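Local coordinates for protein plasmodium falciparum gamete antigen 27/25 (Plasmodium falciparum, PDB 1N81) that is needed for sexual development of the malaria parasite; its biochemical role is unknown, and it may form dimers, at residues S12-K17 / I171-S176; V18-F23 / N62-F67; S52-V57 / R72-I77. One frame throughout, in Å; residues are numbered along the deposited sequence.

In the fold
Contacts 1 and 2 join helix 13-35 to the end of helix 156-173 and to the end of helix 50-63 with the loop after it; contact 3 joins helix 50-63 to helix 71-89. In chain order the segments run 12-17, 18-23, 52-57, 62-67, 72-77 and 171-176, so contact 1 spans the other two while contacts 2 and 3 interleave. Neighbouring contacts, 1 with 2 and 2 with 3, have centres about 11 Å apart. Between the centres of contacts 1 and 3 the distance is about 16 Å, yet Asp172 joins them directly through a salt bridge to Arg72 and a probable hydrogen bond to Asn76. Residues distant in sequence thus pack into one continuous helical body.

Contact 1. Residues S12-K17 / I171-S176; sequences SPRIRK and IDVVDS
Ile15, in the first turn of helix 13-35, lies with its CA 6.7 Å from CA of Val174, where the chain leaves the last turn of helix 156-173. Arg14 reaches across with an extended chain, CG anti to the backbone N (chi1 -174°), and brings one edge of its guanidinium to the final carbonyl of that helix. The hydrogen bond from Arg14 NH1 to Val173 O is modelled at 2.4 Å, too short for its exact length to be trusted. Asp175 OD1 lies 3.4 Å from Arg14 CD, but well out of the guanidinium plane, so its long salt bridge to NE is a matter of charge alone. The arrangement is a junction between a helix N-terminus and a helix C-terminus: Ser12 is the N-cap, its OG accepting weak bonds from the backbone N of Arg14 and Ile15. A water spans the gap, 2.7 Å from Ser12 OG, and donates to Asp175 OD2. On the apolar side Ile15 CD1 approaches Val174 CG2 at 3.9 Å and also touches Val173 CG1. Further along the guanidinium, NH2 donates to Leu68 O, and NE bonds weakly to Tyr66 OH.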
# COMPACT_ATOMS: atom_id res chain seq x y z
N SER A 12 -7.91 -3.31 -11.43
CA SER A 12 -9.02 -2.49 -10.94
C SER A 12 -8.62 -1.02 -10.78
O SER A 12 -7.60 -0.73 -10.15
CB SER A 12 -9.52 -3.00 -9.59
OG SER A 12 -10.21 -1.95 -8.92
N PRO A 13 -9.41 -0.07 -11.32
CA PRO A 13 -9.01 1.33 -11.16
C PRO A 13 -9.02 1.73 -9.68
O PRO A 13 -8.29 2.65 -9.29
CB PRO A 13 -10.06 2.10 -11.97
CG PRO A 13 -10.41 1.10 -13.06
CD PRO A 13 -10.52 -0.19 -12.28
N ARG A 14 -9.85 1.06 -8.88
CA ARG A 14 -9.90 1.37 -7.44
C ARG A 14 -8.56 1.03 -6.75
O ARG A 14 -8.08 1.79 -5.91
CB ARG A 14 -10.99 0.58 -6.73
CG ARG A 14 -11.08 1.04 -5.30
CD ARG A 14 -12.09 0.26 -4.46
NE ARG A 14 -12.56 1.21 -3.48
CZ ARG A 14 -12.47 1.03 -2.18
NH1 ARG A 14 -11.95 -0.09 -1.71
NH2 ARG A 14 -12.85 1.98 -1.37
N ILE A 15 -7.98 -0.11 -7.12
CA ILE A 15 -6.68 -0.53 -6.58
C ILE A 15 -5.64 0.52 -7.00
O ILE A 15 -4.86 1.02 -6.18
CB ILE A 15 -6.28 -1.88 -7.16
CG1 ILE A 15 -7.13 -2.99 -6.52
CG2 ILE A 15 -4.79 -2.14 -6.90
CD1 ILE A 15 -6.76 -3.27 -5.07
N ARG A 16 -5.66 0.87 -8.28
CA ARG A 16 -4.71 1.84 -8.82
C ARG A 16 -4.78 3.18 -8.09
O ARG A 16 -3.74 3.74 -7.72
CB ARG A 16 -4.99 2.00 -10.33
CG ARG A 16 -4.14 3.00 -11.10
CD ARG A 16 -4.44 2.83 -12.60
NE ARG A 16 -3.61 3.67 -13.47
CZ ARG A 16 -3.41 3.44 -14.77
NH1 ARG A 16 -3.97 2.38 -15.36
NH2 ARG A 16 -2.65 4.26 -15.48
N LYS A 17 -6.00 3.71 -7.89
CA LYS A 17 -6.14 4.98 -7.19
C LYS A 17 -5.86 4.94 -5.68
O LYS A 17 -5.13 5.79 -5.16
CB LYS A 17 -7.53 5.59 -7.42
CG LYS A 17 -7.75 6.05 -8.87
CD LYS A 17 -9.19 6.43 -9.13
CE LYS A 17 -9.44 6.78 -10.58
NZ LYS A 17 -10.90 6.93 -10.83
N ILE A 171 -7.82 -6.85 1.51
CA ILE A 171 -9.11 -7.06 2.15
C ILE A 171 -9.89 -5.75 2.27
O ILE A 171 -11.06 -5.70 1.95
CB ILE A 171 -8.94 -7.72 3.54
CG1 ILE A 171 -8.44 -9.15 3.35
CG2 ILE A 171 -10.29 -7.75 4.28
CD1 ILE A 171 -7.84 -9.77 4.60
N ASP A 172 -9.22 -4.68 2.68
CA ASP A 172 -9.85 -3.38 2.82
C ASP A 172 -10.24 -2.71 1.53
O ASP A 172 -11.23 -1.99 1.49
CB ASP A 172 -8.92 -2.38 3.50
CG ASP A 172 -8.82 -2.59 4.95
OD1 ASP A 172 -9.56 -3.46 5.45
OD2 ASP A 172 -8.02 -1.88 5.58
N VAL A 173 -9.45 -2.91 0.49
CA VAL A 173 -9.69 -2.16 -0.73
C VAL A 173 -10.36 -2.82 -1.92
O VAL A 173 -11.16 -2.18 -2.59
CB VAL A 173 -8.33 -1.50 -1.17
CG1 VAL A 173 -8.53 -0.64 -2.42
CG2 VAL A 173 -7.78 -0.65 0.01
N VAL A 174 -10.03 -4.07 -2.20
CA VAL A 174 -10.63 -4.79 -3.32
C VAL A 174 -12.14 -4.76 -3.16
O VAL A 174 -12.66 -5.02 -2.07
CB VAL A 174 -10.16 -6.26 -3.35
CG1 VAL A 174 -10.89 -7.01 -4.48
CG2 VAL A 174 -8.64 -6.33 -3.59
N ASP A 175 -12.84 -4.45 -4.25
CA ASP A 175 -14.31 -4.39 -4.25
C ASP A 175 -14.89 -5.01 -5.52
O ASP A 175 -16.11 -5.00 -5.70
CB ASP A 175 -14.79 -2.94 -4.14
CG ASP A 175 -14.60 -2.15 -5.44
OD1 ASP A 175 -15.07 -1.00 -5.53
OD2 ASP A 175 -13.97 -2.69 -6.36
N SER A 176 -14.04 -5.57 -6.37
CA SER A 176 -14.49 -6.15 -7.63
C SER A 176 -15.45 -7.33 -7.52
O SER A 176 -16.22 -7.58 -8.43
CB SER A 176 -13.28 -6.59 -8.47
OG SER A 176 -12.62 -7.68 -7.85
O HOH W 1 -12.89 -2.50 -8.93
O HOH W 2 -13.44 -1.05 0.12

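Contact 2. Residues V18-F23 / N62-F67; sequences VGDIEF and NRYNYF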
# COMPACT_ATOMS: atom_id res chain seq x y z
N VAL A 18 -6.42 3.96 -4.98
CA VAL A 18 -6.18 3.92 -3.54
C VAL A 18 -4.68 3.63 -3.32
O VAL A 18 -4.06 4.19 -2.42
CB VAL A 18 -7.07 2.85 -2.84
CG1 VAL A 18 -6.89 2.94 -1.32
CG2 VAL A 18 -8.52 3.11 -3.17
N GLY A 19 -4.11 2.77 -4.16
CA GLY A 19 -2.70 2.50 -4.04
C GLY A 19 -1.92 3.80 -4.25
O GLY A 19 -1.09 4.16 -3.43
N ASP A 20 -2.20 4.53 -5.34
CA ASP A 20 -1.48 5.79 -5.57
C ASP A 20 -1.64 6.75 -4.43
O ASP A 20 -0.67 7.41 -4.01
CB ASP A 20 -1.92 6.45 -6.89
CG ASP A 20 -1.20 5.85 -8.09
OD1 ASP A 20 -0.28 5.02 -7.87
OD2 ASP A 20 -1.53 6.19 -9.25
N ILE A 21 -2.86 6.84 -3.92
CA ILE A 21 -3.13 7.73 -2.81
C ILE A 21 -2.30 7.43 -1.55
O ILE A 21 -1.63 8.32 -1.00
CB ILE A 21 -4.62 7.67 -2.45
CG1 ILE A 21 -5.43 8.43 -3.53
CG2 ILE A 21 -4.86 8.25 -1.07
CD1 ILE A 21 -6.89 8.09 -3.54
N GLU A 22 -2.34 6.17 -1.11
CA GLU A 22 -1.63 5.70 0.08
C GLU A 22 -0.11 5.80 -0.07
O GLU A 22 0.58 6.29 0.81
CB GLU A 22 -1.98 4.22 0.35
CG GLU A 22 -1.08 3.55 1.41
CD GLU A 22 -1.72 2.33 2.10
OE1 GLU A 22 -1.02 1.66 2.89
OE2 GLU A 22 -2.91 2.06 1.86
N PHE A 23 0.41 5.33 -1.20
CA PHE A 23 1.84 5.35 -1.35
C PHE A 23 2.45 6.73 -1.61
O PHE A 23 3.55 6.99 -1.16
CB PHE A 23 2.28 4.29 -2.39
CG PHE A 23 2.18 2.87 -1.87
CD1 PHE A 23 1.02 2.11 -2.08
CD2 PHE A 23 3.20 2.33 -1.09
CE1 PHE A 23 0.87 0.83 -1.52
CE2 PHE A 23 3.07 1.02 -0.51
CZ PHE A 23 1.89 0.27 -0.74
N ASN A 62 -7.30 14.21 -3.04
CA ASN A 62 -7.64 15.36 -3.87
C ASN A 62 -6.79 15.31 -5.14
O ASN A 62 -7.31 15.44 -6.24
CB ASN A 62 -7.38 16.64 -3.09
CG ASN A 62 -8.03 17.85 -3.74
OD1 ASN A 62 -8.85 18.52 -3.12
ND2 ASN A 62 -7.66 18.12 -4.98
N ARG A 63 -5.48 15.09 -4.99
CA ARG A 63 -4.60 15.01 -6.16
C ARG A 63 -5.00 13.93 -7.16
O ARG A 63 -4.86 14.11 -8.37
CB ARG A 63 -3.14 14.77 -5.73
CG ARG A 63 -2.19 14.60 -6.92
CD ARG A 63 -0.76 14.21 -6.52
NE ARG A 63 0.03 13.85 -7.70
CZ ARG A 63 1.27 13.36 -7.69
NH1 ARG A 63 1.92 13.17 -6.54
NH2 ARG A 63 1.87 13.05 -8.84
N TYR A 64 -5.45 12.78 -6.68
CA TYR A 64 -5.86 11.74 -7.62
C TYR A 64 -7.36 11.75 -7.83
O TYR A 64 -7.91 10.80 -8.36
CB TYR A 64 -5.42 10.34 -7.16
CG TYR A 64 -3.92 10.20 -7.21
CD1 TYR A 64 -3.12 10.60 -6.14
CD2 TYR A 64 -3.29 9.75 -8.38
CE1 TYR A 64 -1.73 10.59 -6.23
CE2 TYR A 64 -1.89 9.73 -8.48
CZ TYR A 64 -1.12 10.15 -7.40
OH TYR A 64 0.24 10.19 -7.50
N ASN A 65 -8.01 12.84 -7.41
CA ASN A 65 -9.46 12.98 -7.58
C ASN A 65 -10.22 11.72 -7.24
O ASN A 65 -11.03 11.25 -8.02
CB ASN A 65 -9.78 13.35 -9.03
CG ASN A 65 -8.97 14.49 -9.53
OD1 ASN A 65 -9.06 15.61 -9.01
ND2 ASN A 65 -8.15 14.24 -10.54
N TYR A 66 -9.97 11.17 -6.06
CA TYR A 66 -10.67 9.96 -5.70
C TYR A 66 -11.09 10.10 -4.25
O TYR A 66 -10.26 9.97 -3.34
CB TYR A 66 -9.77 8.74 -5.89
CG TYR A 66 -10.52 7.43 -5.80
CD1 TYR A 66 -11.34 6.99 -6.85
CD2 TYR A 66 -10.49 6.68 -4.64
CE1 TYR A 66 -12.12 5.82 -6.73
CE2 TYR A 66 -11.26 5.52 -4.50
CZ TYR A 66 -12.07 5.09 -5.55
OH TYR A 66 -12.82 3.94 -5.37
N PHE A 67 -12.37 10.36 -4.04
CA PHE A 67 -12.90 10.56 -2.69
C PHE A 67 -13.79 9.45 -2.17
O PHE A 67 -14.48 9.62 -1.17
CB PHE A 67 -13.62 11.91 -2.62
CG PHE A 67 -12.76 13.07 -3.08
CD1 PHE A 67 -12.69 13.41 -4.42
CD2 PHE A 67 -11.97 13.75 -2.17
CE1 PHE A 67 -11.82 14.42 -4.85
CE2 PHE A 67 -11.10 14.76 -2.58
CZ PHE A 67 -11.02 15.10 -3.93
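Asp20 and Ile21 of helix 13-35 pack against Tyr64 and Tyr66, which follow helix 50-63 at a Schellman motif closing that helix. The most direct meeting is a CH-pi contact: Asp20 CB sits over one face of the Tyr64 ring, 3.8 Å from its centroid and 17° off the ring normal. The two side chains cross at about a right angle, and the carboxylate plane is turned 47° from the ring, with Asp20 OD2 3.6 Å from Tyr64 CE2. Ile21 runs past Tyr64 in the opposite direction, its CG1 lying 4.1 Å from Tyr64 CD1. Beyond that, the delta methyl of Ile21 crosses over to the second tyrosine, where CD1 is 3.8 Å from Tyr66 CB. Val18, one helical turn earlier, adds its CG2 methyl at 3.9 Å from Tyr66 CE2. Ile21 is thereby held between two aromatic side chains of a single turn.

The backbone explains how both tyrosines can face the same helix. Tyr64 is the first residue to leave helical angles, and Asn65, the C-prime residue, has positive phi; its N bonds to Asn62 O, while Tyr66 N returns to Gln61 O. Tyr66 then carries its ring anti to the backbone N (chi1 -168°), which brings its CE2 edge next to Val18 CG2. In the second shell, Asp20 OD1 is hydrogen-bonded to Gln110 of helix 96-122, which probably helps hold the Asp20 side chain, whose CB lies over the ring, in place. Val18 is backed by Ile77 and Val173, and the Tyr64 ring also meets that of His24. At the hydroxyl end of Tyr64, OH stands 3.3 Å above the guanidinium plane of Arg63, over its centre.

Contact 3. Residues S52-V57 / R72-I77; sequences SIRRYV and RVQDNI
Helices 50-63 and 71-89, successive in the chain and joined by the seven-residue loop 64-70, form a helix-loop-helix corner, meeting here through Arg54 and Val57 on one side and Gln74, Asp75 and Ile77 on the other. The axes of the two short segments come within 10.3 Å and make an angle of 115°, so the helices meet steeply instead of running side by side. Arg54 carries the polar half. Its chain starts out extended and bends at the CG-CD bond (chi3 -97°), which turns the guanidinium edge toward two neighbouring residues of the other helix. Arg54 NE donates to Gln74 OE1 at 3.0 Å, a bent bond in which the donor is tilted well out of the carbonyl plane. Arg54 NH2 forms a salt bridge with Asp75 OD1, modelled at 2.4 Å; that value is doubtful, though the pairing of charges is plain. The carboxylate stands steeply to the guanidinium, their planes 75° apart. Next to these polar groups the contact becomes apolar: Val57 CG1 slides past the aliphatic part of Gln74, 4.1 Å from its CG, and Val57 CG2 meets Ile77 CG2 at 3.8 Å. The amide nitrogen of Gln74 bonds weakly to Gln61, later on the first helix. Val57 also rests on Ile81, and Arg54 on Val78, a little further along helix 71-89. Helix 13-35 covers part of the corner, with Tyr29 against Ile53 and Tyr56, and Glu22 against Ile77.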
# COMPACT_ATOMS: atom_id res chain seq x y z
N SER A 52 -1.75 14.64 11.25
CA SER A 52 -1.05 15.12 10.07
C SER A 52 -1.04 14.08 8.95
O SER A 52 -1.30 14.41 7.80
CB SER A 52 0.39 15.50 10.40
OG SER A 52 0.39 16.53 11.37
N ILE A 53 -0.75 12.83 9.29
CA ILE A 53 -0.69 11.81 8.27
C ILE A 53 -2.03 11.75 7.54
O ILE A 53 -2.07 11.68 6.31
CB ILE A 53 -0.35 10.41 8.85
CG1 ILE A 53 1.09 10.37 9.37
CG2 ILE A 53 -0.55 9.32 7.74
CD1 ILE A 53 1.33 9.12 10.26
N ARG A 54 -3.13 11.77 8.28
CA ARG A 54 -4.42 11.72 7.62
C ARG A 54 -4.59 12.94 6.72
O ARG A 54 -5.24 12.86 5.68
CB ARG A 54 -5.57 11.67 8.62
CG ARG A 54 -6.90 11.43 7.92
CD ARG A 54 -8.07 11.34 8.85
NE ARG A 54 -8.45 9.97 9.20
CZ ARG A 54 -7.91 9.29 10.19
NH1 ARG A 54 -6.94 9.84 10.92
NH2 ARG A 54 -8.35 8.08 10.49
N ARG A 55 -3.99 14.06 7.09
CA ARG A 55 -4.09 15.25 6.26
C ARG A 55 -3.35 14.97 4.94
O ARG A 55 -3.79 15.39 3.87
CB ARG A 55 -3.48 16.47 6.98
CG ARG A 55 -3.73 17.80 6.26
CD ARG A 55 -3.04 18.95 6.99
NE ARG A 55 -3.31 18.87 8.42
CZ ARG A 55 -2.39 18.59 9.33
NH1 ARG A 55 -1.12 18.39 8.97
NH2 ARG A 55 -2.74 18.50 10.60
N TYR A 56 -2.23 14.25 5.01
CA TYR A 56 -1.52 13.92 3.77
C TYR A 56 -2.36 12.98 2.93
O TYR A 56 -2.37 13.08 1.70
CB TYR A 56 -0.13 13.31 4.05
CG TYR A 56 0.93 14.35 4.30
CD1 TYR A 56 0.81 15.25 5.36
CD2 TYR A 56 2.02 14.47 3.46
CE1 TYR A 56 1.75 16.24 5.56
CE2 TYR A 56 2.98 15.47 3.65
CZ TYR A 56 2.83 16.34 4.71
OH TYR A 56 3.78 17.30 4.95
N VAL A 57 -3.07 12.06 3.56
CA VAL A 57 -3.92 11.16 2.77
C VAL A 57 -4.97 11.98 2.00
O VAL A 57 -5.13 11.81 0.80
CB VAL A 57 -4.63 10.13 3.68
CG1 VAL A 57 -5.70 9.33 2.87
CG2 VAL A 57 -3.56 9.15 4.28
N ARG A 72 -13.35 3.69 7.75
CA ARG A 72 -12.57 2.58 8.26
C ARG A 72 -11.34 2.33 7.36
O ARG A 72 -10.26 2.08 7.85
CB ARG A 72 -13.42 1.32 8.30
CG ARG A 72 -12.72 0.17 9.02
CD ARG A 72 -13.48 -1.13 8.85
NE ARG A 72 -13.46 -1.57 7.46
CZ ARG A 72 -12.46 -2.24 6.91
NH1 ARG A 72 -11.39 -2.55 7.63
NH2 ARG A 72 -12.52 -2.59 5.63
N VAL A 73 -11.55 2.37 6.05
CA VAL A 73 -10.49 2.18 5.06
C VAL A 73 -9.46 3.27 5.26
O VAL A 73 -8.26 3.02 5.28
CB VAL A 73 -11.02 2.29 3.62
CG1 VAL A 73 -9.87 2.21 2.64
CG2 VAL A 73 -12.03 1.20 3.35
N GLN A 74 -9.93 4.50 5.38
CA GLN A 74 -9.01 5.58 5.57
C GLN A 74 -8.19 5.38 6.85
O GLN A 74 -6.99 5.64 6.86
CB GLN A 74 -9.73 6.92 5.64
CG GLN A 74 -8.85 8.05 5.09
CD GLN A 74 -9.41 9.41 5.37
OE1 GLN A 74 -9.72 9.74 6.52
NE2 GLN A 74 -9.52 10.23 4.33
N ASP A 75 -8.83 4.89 7.93
CA ASP A 75 -8.13 4.67 9.20
C ASP A 75 -6.96 3.70 9.01
O ASP A 75 -5.87 3.91 9.57
CB ASP A 75 -9.04 4.08 10.30
CG ASP A 75 -10.10 5.06 10.81
OD1 ASP A 75 -9.90 6.29 10.71
OD2 ASP A 75 -11.13 4.59 11.33
N ASN A 76 -7.20 2.62 8.26
CA ASN A 76 -6.11 1.66 8.03
C ASN A 76 -5.04 2.20 7.10
O ASN A 76 -3.88 1.78 7.20
CB ASN A 76 -6.62 0.33 7.49
CG ASN A 76 -7.33 -0.49 8.57
OD1 ASN A 76 -7.19 -0.22 9.76
ND2 ASN A 76 -8.08 -1.51 8.15
N ILE A 77 -5.41 3.10 6.19
CA ILE A 77 -4.38 3.67 5.30
C ILE A 77 -3.42 4.43 6.21
O ILE A 77 -2.20 4.25 6.11
CB ILE A 77 -4.97 4.68 4.24
CG1 ILE A 77 -5.72 3.91 3.16
CG2 ILE A 77 -3.82 5.47 3.55
CD1 ILE A 77 -6.35 4.83 2.10